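Local coordinates for protein arginase (Trypanosoma brucei brucei, PDB 4RHJ) that is of unknown function but has the arginase-deacetylase fold, and evolved without the binuclear manganese cluster that arginases use, at residues Arg57-Leu62 against Cys101-Asp106; Val164-Ser169 against Tyr237-Ser242. All blocks are in the same frame, centred on the assembly; numbering follows the deposited sequence. Where two conformers were deposited one is given.

Both contacts belong to one mainly parallel alpha/beta unit and reach the same sheet, but they lie on opposite sides of the chain's centre, with their own centres 24 Å apart and their nearest atoms about 12 Å apart. Contact 1 comes first and closes before contact 2 opens. It packs the loop that follows strand 46-50 against the end of the adjacent strand 95-103, at the surface. Contact 2 is the buried pairing of neighbouring strands 163-168 and 239-244, which runs up to the manganese-site residue D244. Strands 46-50, 136-140 and 281-287 lie in the sheet between 95-103 and 239-244, so contact 1 belongs to the side near outer strand 77-81, contact 2 to the interior.

Contact 1. Residues Arg57-Leu62 against Cys101-Asp106; sequences RRAPLL and CGQMLD
R57 faces L105 and L62 faces G102, with CA atoms 8.4 Å apart for R57 and L105 and 7.7 Å for L62 and G102. The two segments therefore run in opposite directions, too far apart for backbone pairing, and no hydrogen bond links them; side chains bridge the gap. Q103 contributes more buried surface than any other residue of the two segments. Its CG lies anti to the carbonyl carbon and the chain then bends at chi2 (-72°), which carries the amide across to the loop. NE2 comes within 3.0 Å of A59 O, but the angle is poor and this is no hydrogen bond. The same nitrogen sits 3.5 Å from A59 CB. L62 reaches in from the opposite direction and lays one methyl along the glutamine: L62 CD2 is 3.5 Å from Q103 CG and also close to the amide. Its other methyl, CD1, stands 4.2 Å from G102 O. At the far end R57, stretched out from CG to NE, crosses L105 at about a right angle. The leucine's CD2 lies over one face of the guanidinium, 3.6 Å from R57 NH1, while R57 CG packs on the same methyl at 3.9 Å, so both the aliphatic stem and the charged head rest on L105. M21 touches R57 and L105 as well. The backbones of G102 and M104 bond to G50 at the end of strand 46-50. In this parallel alpha/beta sheet of the arginase-deacetylase fold, the loop between strand 46-50 and helix 62-66 thus packs by its side chains on the C-terminal end of the neighbouring strand 95-103.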
ATOM      1  N   ARG A  57     -25.469  11.602  -0.138  1.00 23.79           N
ATOM      2  CA  ARG A  57     -26.074  12.412  -1.191  1.00 25.20           C
ATOM      3  C   ARG A  57     -25.042  13.094  -2.097  1.00 37.71           C
ATOM      4  O   ARG A  57     -25.278  13.292  -3.294  1.00 31.64           O
ATOM      5  CB  ARG A  57     -26.990  13.468  -0.583  1.00 22.20           C
ATOM      6  CG  ARG A  57     -28.182  13.780  -1.463  1.00 34.46           C
ATOM      7  CD  ARG A  57     -28.966  14.999  -0.996  1.00 37.76           C
ATOM      8  NE  ARG A  57     -30.300  15.041  -1.592  1.00 34.64           N
ATOM      9  CZ  ARG A  57     -30.545  15.322  -2.868  1.00 47.22           C
ATOM     10  NH1 ARG A  57     -29.548  15.586  -3.701  1.00 52.16           N
ATOM     11  NH2 ARG A  57     -31.792  15.335  -3.314  1.00 48.23           N
ATOM     12  N   ARG A  58     -23.903  13.469  -1.530  1.00 32.77           N
ATOM     13  CA  ARG A  58     -22.850  14.056  -2.340  1.00 37.38           C
ATOM     14  C   ARG A  58     -22.035  12.955  -2.998  1.00 26.27           C
ATOM     15  O   ARG A  58     -21.466  12.088  -2.320  1.00 39.84           O
ATOM     16  CB  ARG A  58     -21.945  14.966  -1.506  1.00 31.41           C
ATOM     17  CG  ARG A  58     -20.720  15.480  -2.264  1.00 37.58           C
ATOM     18  CD  ARG A  58     -19.786  16.241  -1.350  1.00 29.83           C
ATOM     19  NE  ARG A  58     -18.486  16.475  -1.969  1.00 48.77           N
ATOM     20  CZ  ARG A  58     -17.449  15.646  -1.880  1.00 45.71           C
ATOM     21  NH1 ARG A  58     -17.552  14.513  -1.197  1.00 35.61           N
ATOM     22  NH2 ARG A  58     -16.303  15.951  -2.476  1.00 37.76           N
ATOM     23  N   ALA A  59     -22.006  12.989  -4.327  1.00 35.03           N
ATOM     24  CA  ALA A  59     -21.179  12.088  -5.114  1.00 26.41           C
ATOM     25  C   ALA A  59     -20.167  12.872  -5.932  1.00 14.64           C
ATOM     26  O   ALA A  59     -20.489  13.396  -6.992  1.00 28.09           O
ATOM     27  CB  ALA A  59     -22.032  11.242  -6.020  1.00 23.73           C
ATOM     28  N   PRO A  60     -18.938  12.971  -5.431  1.00 19.32           N
ATOM     29  CA  PRO A  60     -17.905  13.634  -6.225  1.00 19.54           C
ATOM     30  C   PRO A  60     -17.399  12.700  -7.314  1.00 20.42           C
ATOM     31  O   PRO A  60     -17.958  12.711  -8.397  1.00 24.01           O
ATOM     32  CB  PRO A  60     -16.819  13.964  -5.202  1.00 16.32           C
ATOM     33  CG  PRO A  60     -17.039  12.983  -4.075  1.00 44.96           C
ATOM     34  CD  PRO A  60     -18.465  12.529  -4.109  1.00 23.47           C
ATOM     35  N   LEU A  61     -16.387  11.898  -6.987  1.00 24.20           N
ATOM     36  CA  LEU A  61     -15.799  10.846  -7.835  1.00 27.53           C
ATOM     37  C   LEU A  61     -16.007  10.916  -9.352  1.00 22.57           C
ATOM     38  O   LEU A  61     -15.038  10.904 -10.110  1.00 15.53           O
ATOM     39  CB  LEU A  61     -16.250   9.470  -7.338  1.00 21.40           C
ATOM     40  CG  LEU A  61     -15.408   8.287  -7.814  1.00  8.62           C
ATOM     41  CD1 LEU A  61     -14.045   8.306  -7.144  1.00 19.78           C
ATOM     42  CD2 LEU A  61     -16.124   6.973  -7.550  1.00 15.75           C
ATOM     43  N   LEU A  62     -17.257  10.993  -9.793  1.00 19.78           N
ATOM     44  CA  LEU A  62     -17.543  11.241 -11.178  1.00  8.62           C
ATOM     45  C   LEU A  62     -16.792  12.504 -11.502  1.00 12.00           C
ATOM     46  O   LEU A  62     -15.803  12.455 -12.221  1.00 27.52           O
ATOM     47  CB  LEU A  62     -19.061  11.367 -11.420  1.00 12.07           C
ATOM     48  CG  LEU A  62     -19.582  12.113 -12.657  1.00 22.35           C
ATOM     49  CD1 LEU A  62     -20.292  11.182 -13.621  1.00 23.71           C
ATOM     50  CD2 LEU A  62     -20.493  13.266 -12.259  1.00 26.52           C
ATOM     51  N   CYS A 101     -22.912  11.805 -19.306  1.00 13.04           N
ATOM     52  CA  CYS A 101     -24.321  12.029 -19.003  1.00 26.12           C
ATOM     53  C   CYS A 101     -24.500  12.592 -17.600  1.00 28.17           C
ATOM     54  O   CYS A 101     -25.629  12.792 -17.157  1.00 50.21           O
ATOM     55  CB  CYS A 101     -25.133  10.736 -19.148  1.00 22.42           C
ATOM     56  SG  CYS A 101     -25.151  10.016 -20.803  1.00 27.52           S
ATOM     57  N   GLY A 102     -23.398  12.827 -16.893  1.00 19.07           N
ATOM     58  CA  GLY A 102     -23.469  13.417 -15.567  1.00 24.27           C
ATOM     59  C   GLY A 102     -24.150  12.580 -14.491  1.00 34.34           C
ATOM     60  O   GLY A 102     -24.341  11.379 -14.641  1.00 17.44           O
ATOM     61  N   GLN A 103     -24.531  13.233 -13.395  1.00 40.77           N
ATOM     62  CA  GLN A 103     -25.113  12.547 -12.244  1.00 27.48           C
ATOM     63  C   GLN A 103     -26.606  12.275 -12.394  1.00 26.19           C
ATOM     64  O   GLN A 103     -27.362  13.141 -12.833  1.00 25.54           O
ATOM     65  CB  GLN A 103     -24.889  13.368 -10.965  1.00 27.32           C
ATOM     66  CG  GLN A 103     -23.455  13.426 -10.462  1.00 34.02           C
ATOM     67  CD  GLN A 103     -22.991  12.118  -9.860  1.00 22.03           C
ATOM     68  OE1 GLN A 103     -23.741  11.155  -9.804  1.00 25.19           O
ATOM     69  NE2 GLN A 103     -21.742  12.077  -9.410  1.00 28.04           N
ATOM     70  N   MET A 104     -27.028  11.075 -12.006  1.00 20.18           N
ATOM     71  CA  MET A 104     -28.449  10.766 -11.844  1.00 19.56           C
ATOM     72  C   MET A 104     -29.187  11.826 -11.011  1.00 28.44           C
ATOM     73  O   MET A 104     -30.214  12.363 -11.417  1.00 32.99           O
ATOM     74  CB  MET A 104     -28.613   9.403 -11.176  1.00 17.77           C
ATOM     75  CG  MET A 104     -28.158   8.249 -11.992  1.00 19.99           C
ATOM     76  SD  MET A 104     -29.520   7.139 -12.289  1.00 28.88           S
ATOM     77  CE  MET A 104     -28.992   6.394 -13.810  1.00 13.27           C
ATOM     78  N   LEU A 105     -28.643  12.127  -9.844  1.00 31.13           N
ATOM     79  CA  LEU A 105     -29.293  12.998  -8.875  1.00 29.58           C
ATOM     80  C   LEU A 105     -29.048  14.476  -9.189  1.00 32.64           C
ATOM     81  O   LEU A 105     -27.914  14.947  -9.143  1.00 27.23           O
ATOM     82  CB  LEU A 105     -28.786  12.651  -7.468  1.00 38.26           C
ATOM     83  CG  LEU A 105     -29.567  12.936  -6.183  1.00 30.82           C
ATOM     84  CD1 LEU A 105     -30.980  12.448  -6.298  1.00 19.25           C
ATOM     85  CD2 LEU A 105     -28.886  12.250  -5.006  1.00 24.11           C
ATOM     86  N   ASP A 106     -30.106  15.211  -9.515  1.00 30.92           N
ATOM     87  CA  ASP A 106     -29.955  16.648  -9.711  1.00 43.47           C
ATOM     88  C   ASP A 106     -29.711  17.355  -8.384  1.00 59.97           C
ATOM     89  O   ASP A 106     -30.585  17.395  -7.522  1.00 55.61           O
ATOM     90  CB  ASP A 106     -31.182  17.250 -10.393  1.00 54.39           C
ATOM     91  CG  ASP A 106     -31.064  18.759 -10.580  1.00 35.53           C
ATOM     92  OD1 ASP A 106     -29.974  19.319 -10.351  1.00 32.92           O
ATOM     93  OD2 ASP A 106     -32.063  19.390 -10.972  1.00 44.52           O
TER

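Contact 2. Residues Val164-Ser169 against Tyr237-Ser242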
ATOM      1  N   VAL A 164     -22.096 -12.734 -19.355  1.00 37.79           N
ATOM      2  CA  VAL A 164     -21.350 -13.188 -18.193  1.00 23.99           C
ATOM      3  C   VAL A 164     -20.886 -11.974 -17.420  1.00 22.18           C
ATOM      4  O   VAL A 164     -20.983 -10.855 -17.907  1.00 29.97           O
ATOM      5  CB  VAL A 164     -20.153 -14.064 -18.569  1.00 31.98           C
ATOM      6  CG1 VAL A 164     -20.543 -15.025 -19.680  1.00 32.43           C
ATOM      7  CG2 VAL A 164     -18.964 -13.208 -18.977  1.00 28.33           C
ATOM      8  N   ILE A 165     -20.399 -12.200 -16.210  1.00 17.31           N
ATOM      9  CA  ILE A 165     -19.971 -11.114 -15.337  0.50 26.16           C
ATOM     10  C   ILE A 165     -18.614 -11.418 -14.721  1.00 15.70           C
ATOM     11  O   ILE A 165     -18.388 -12.510 -14.223  1.00 23.54           O
ATOM     12  CB  ILE A 165     -21.002 -10.851 -14.210  0.50 20.82           C
ATOM     13  CG1 ILE A 165     -22.307 -10.307 -14.796  0.50 27.48           C
ATOM     14  CG2 ILE A 165     -20.452  -9.870 -13.194  0.50 26.18           C
ATOM     15  CD1 ILE A 165     -23.284  -9.828 -13.762  0.50 20.91           C
ATOM     16  N   VAL A 166     -17.707 -10.450 -14.772  1.00 20.76           N
ATOM     17  CA  VAL A 166     -16.438 -10.568 -14.057  1.00 15.13           C
ATOM     18  C   VAL A 166     -16.508  -9.701 -12.789  1.00 21.70           C
ATOM     19  O   VAL A 166     -16.432  -8.478 -12.875  1.00 20.34           O
ATOM     20  CB  VAL A 166     -15.242 -10.161 -14.936  1.00 16.53           C
ATOM     21  CG1 VAL A 166     -13.956 -10.189 -14.133  1.00 20.53           C
ATOM     22  CG2 VAL A 166     -15.112 -11.099 -16.108  1.00 17.52           C
ATOM     23  N   HIS A 167     -16.680 -10.333 -11.623  1.00 20.16           N
ATOM     24  CA  HIS A 167     -16.961  -9.593 -10.376  1.00 24.55           C
ATOM     25  C   HIS A 167     -15.758  -9.517  -9.436  1.00 15.09           C
ATOM     26  O   HIS A 167     -15.256 -10.527  -8.946  1.00 16.44           O
ATOM     27  CB  HIS A 167     -18.171 -10.202  -9.623  1.00 13.87           C
ATOM     28  CG  HIS A 167     -18.527  -9.480  -8.352  1.00 22.09           C
ATOM     29  ND1 HIS A 167     -18.625 -10.119  -7.135  1.00 28.42           N
ATOM     30  CD2 HIS A 167     -18.780  -8.168  -8.106  1.00 13.02           C
ATOM     31  CE1 HIS A 167     -18.938  -9.239  -6.198  1.00 22.03           C
ATOM     32  NE2 HIS A 167     -19.040  -8.051  -6.763  1.00 18.54           N
ATOM     33  N   PHE A 168     -15.326  -8.291  -9.179  1.00 14.76           N
ATOM     34  CA  PHE A 168     -14.212  -7.983  -8.287  1.00 12.40           C
ATOM     35  C   PHE A 168     -14.654  -7.432  -6.936  1.00 12.21           C
ATOM     36  O   PHE A 168     -15.022  -6.275  -6.826  1.00 17.11           O
ATOM     37  CB  PHE A 168     -13.280  -6.943  -8.922  1.00 15.04           C
ATOM     38  CG  PHE A 168     -12.646  -7.378 -10.216  1.00 16.68           C
ATOM     39  CD1 PHE A 168     -11.481  -8.113 -10.216  1.00 10.60           C
ATOM     40  CD2 PHE A 168     -13.200  -6.992 -11.437  1.00 26.77           C
ATOM     41  CE1 PHE A 168     -10.905  -8.498 -11.409  1.00 14.83           C
ATOM     42  CE2 PHE A 168     -12.633  -7.357 -12.622  1.00 11.71           C
ATOM     43  CZ  PHE A 168     -11.479  -8.105 -12.616  1.00 15.59           C
ATOM     44  N   SER A 169     -14.552  -8.233  -5.894  1.00 14.71           N
ATOM     45  CA  SER A 169     -14.927  -7.765  -4.579  1.00 12.44           C
ATOM     46  C   SER A 169     -14.204  -8.541  -3.510  1.00 10.39           C
ATOM     47  O   SER A 169     -13.642  -9.595  -3.797  1.00 15.62           O
ATOM     48  CB  SER A 169     -16.429  -7.893  -4.390  1.00 15.18           C
ATOM     49  OG  SER A 169     -16.821  -7.256  -3.206  1.00 15.51           O
ATOM     50  N   TYR A 237     -18.012 -14.644 -25.049  1.00 39.98           N
ATOM     51  CA  TYR A 237     -19.209 -14.212 -24.314  1.00 45.23           C
ATOM     52  C   TYR A 237     -19.092 -12.774 -23.815  1.00 34.34           C
ATOM     53  O   TYR A 237     -18.157 -12.470 -23.080  1.00 26.44           O
ATOM     54  CB  TYR A 237     -19.467 -15.137 -23.116  1.00 31.60           C
ATOM     55  CG  TYR A 237     -19.681 -16.580 -23.484  1.00 19.58           C
ATOM     56  CD1 TYR A 237     -20.954 -17.071 -23.736  1.00 32.07           C
ATOM     57  CD2 TYR A 237     -18.612 -17.453 -23.587  1.00 33.28           C
ATOM     58  CE1 TYR A 237     -21.152 -18.398 -24.083  1.00 37.49           C
ATOM     59  CE2 TYR A 237     -18.796 -18.779 -23.931  1.00 37.63           C
ATOM     60  CZ  TYR A 237     -20.070 -19.248 -24.178  1.00 37.00           C
ATOM     61  OH  TYR A 237     -20.261 -20.567 -24.524  1.00 38.58           O
ATOM     62  N   PRO A 238     -20.049 -11.895 -24.203  1.00 29.85           N
ATOM     63  CA  PRO A 238     -20.135 -10.473 -23.826  1.00 30.65           C
ATOM     64  C   PRO A 238     -19.917 -10.220 -22.334  1.00 19.77           C
ATOM     65  O   PRO A 238     -20.569 -10.842 -21.509  1.00 22.37           O
ATOM     66  CB  PRO A 238     -21.563 -10.096 -24.232  1.00 25.37           C
ATOM     67  CG  PRO A 238     -21.840 -10.970 -25.388  1.00 34.50           C
ATOM     68  CD  PRO A 238     -21.164 -12.281 -25.088  1.00 27.40           C
ATOM     69  N   VAL A 239     -19.012  -9.312 -21.993  1.00 14.91           N
ATOM     70  CA  VAL A 239     -18.617  -9.139 -20.608  1.00 12.16           C
ATOM     71  C   VAL A 239     -19.222  -7.903 -19.938  1.00 18.66           C
ATOM     72  O   VAL A 239     -19.077  -6.795 -20.416  1.00 23.33           O
ATOM     73  CB  VAL A 239     -17.065  -9.057 -20.453  1.00 27.93           C
ATOM     74  CG1 VAL A 239     -16.690  -8.959 -18.990  1.00 10.11           C
ATOM     75  CG2 VAL A 239     -16.382 -10.271 -21.068  1.00 32.50           C
ATOM     76  N   PHE A 240     -19.912  -8.121 -18.827  1.00 15.10           N
ATOM     77  CA  PHE A 240     -20.237  -7.053 -17.892  1.00 15.36           C
ATOM     78  C   PHE A 240     -19.080  -6.974 -16.922  1.00 14.85           C
ATOM     79  O   PHE A 240     -18.566  -7.995 -16.474  1.00 19.32           O
ATOM     80  CB  PHE A 240     -21.551  -7.335 -17.152  1.00 21.11           C
ATOM     81  CG  PHE A 240     -21.989  -6.232 -16.218  1.00 34.05           C
ATOM     82  CD1 PHE A 240     -23.035  -5.379 -16.561  1.00 30.89           C
ATOM     83  CD2 PHE A 240     -21.373  -6.056 -14.982  1.00 19.38           C
ATOM     84  CE1 PHE A 240     -23.443  -4.358 -15.697  1.00 29.59           C
ATOM     85  CE2 PHE A 240     -21.774  -5.036 -14.123  1.00 23.54           C
ATOM     86  CZ  PHE A 240     -22.811  -4.194 -14.480  1.00 16.81           C
ATOM     87  N   ILE A 241     -18.647  -5.773 -16.585  1.00 20.03           N
ATOM     88  CA  ILE A 241     -17.568  -5.683 -15.626  1.00 22.27           C
ATOM     89  C   ILE A 241     -18.082  -4.972 -14.392  1.00 17.39           C
ATOM     90  O   ILE A 241     -18.585  -3.857 -14.485  1.00 19.54           O
ATOM     91  CB  ILE A 241     -16.336  -4.985 -16.232  1.00 18.23           C
ATOM     92  CG1 ILE A 241     -15.698  -5.922 -17.267  1.00 13.94           C
ATOM     93  CG2 ILE A 241     -15.336  -4.638 -15.149  1.00 25.64           C
ATOM     94  CD1 ILE A 241     -14.427  -5.418 -17.911  1.00 19.10           C
ATOM     95  N   SER A 242     -18.001  -5.660 -13.250  1.00 18.28           N
ATOM     96  CA  SER A 242     -18.482  -5.132 -11.971  1.00 14.95           C
ATOM     97  C   SER A 242     -17.324  -5.095 -10.990  1.00 17.58           C
ATOM     98  O   SER A 242     -16.680  -6.120 -10.729  1.00 16.84           O
ATOM     99  CB  SER A 242     -19.627  -5.968 -11.404  1.00 13.03           C
ATOM    100  OG  SER A 242     -20.267  -5.293 -10.325  1.00 13.92           O
TER
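S242 O is approached twice by the neighbouring strand: F168 N donates a nearly straight hydrogen bond to it (3.0 Å, 173° at the hydrogen), and the CA-H of H167 adds a longer contact at 3.5 Å from H167 CA to S242 O. Four more backbone bonds continue the pattern, V166 N to F240 O, V164 N to P238 O, and, in the other direction, F240 N to V164 O and S242 N to V166 O. Together they register V164 with V239, I165 with F240, V166 with I241 and H167 with S242, as parallel strands; the axes of segments 164-168 and 239-242 come within 4.8 Å. They are neighbours inside the parallel sheet of the arginase-deacetylase fold, and strand 190-196 takes up the other edge of 163-168. On the face carrying the valines, V166 CG2 meets V239 CG1 at 3.9 Å. Near the start of the strand the V164 and Y237 side chains cross at about a right angle, V164 CG1 touching Y237 CB at 3.6 Å. The other face holds I165 and F240, side by side and pointing the same way in the given one of two deposited conformers of I165. Further along, H167 keeps CG anti to its own N (chi1 -179°), which brings the ring edge toward S242, with H167 CD2 3.9 Å from S242 OG. Neither polar group bonds to the other: H167 NE2 is held by Y287 OH, and S242 OG pairs with T147 OG1. The side chain of H167 lies about 5 Å from that of D244, a manganese-site residue that carries no metal here; D244 OD2 is hydrogen-bonded to S169 OG.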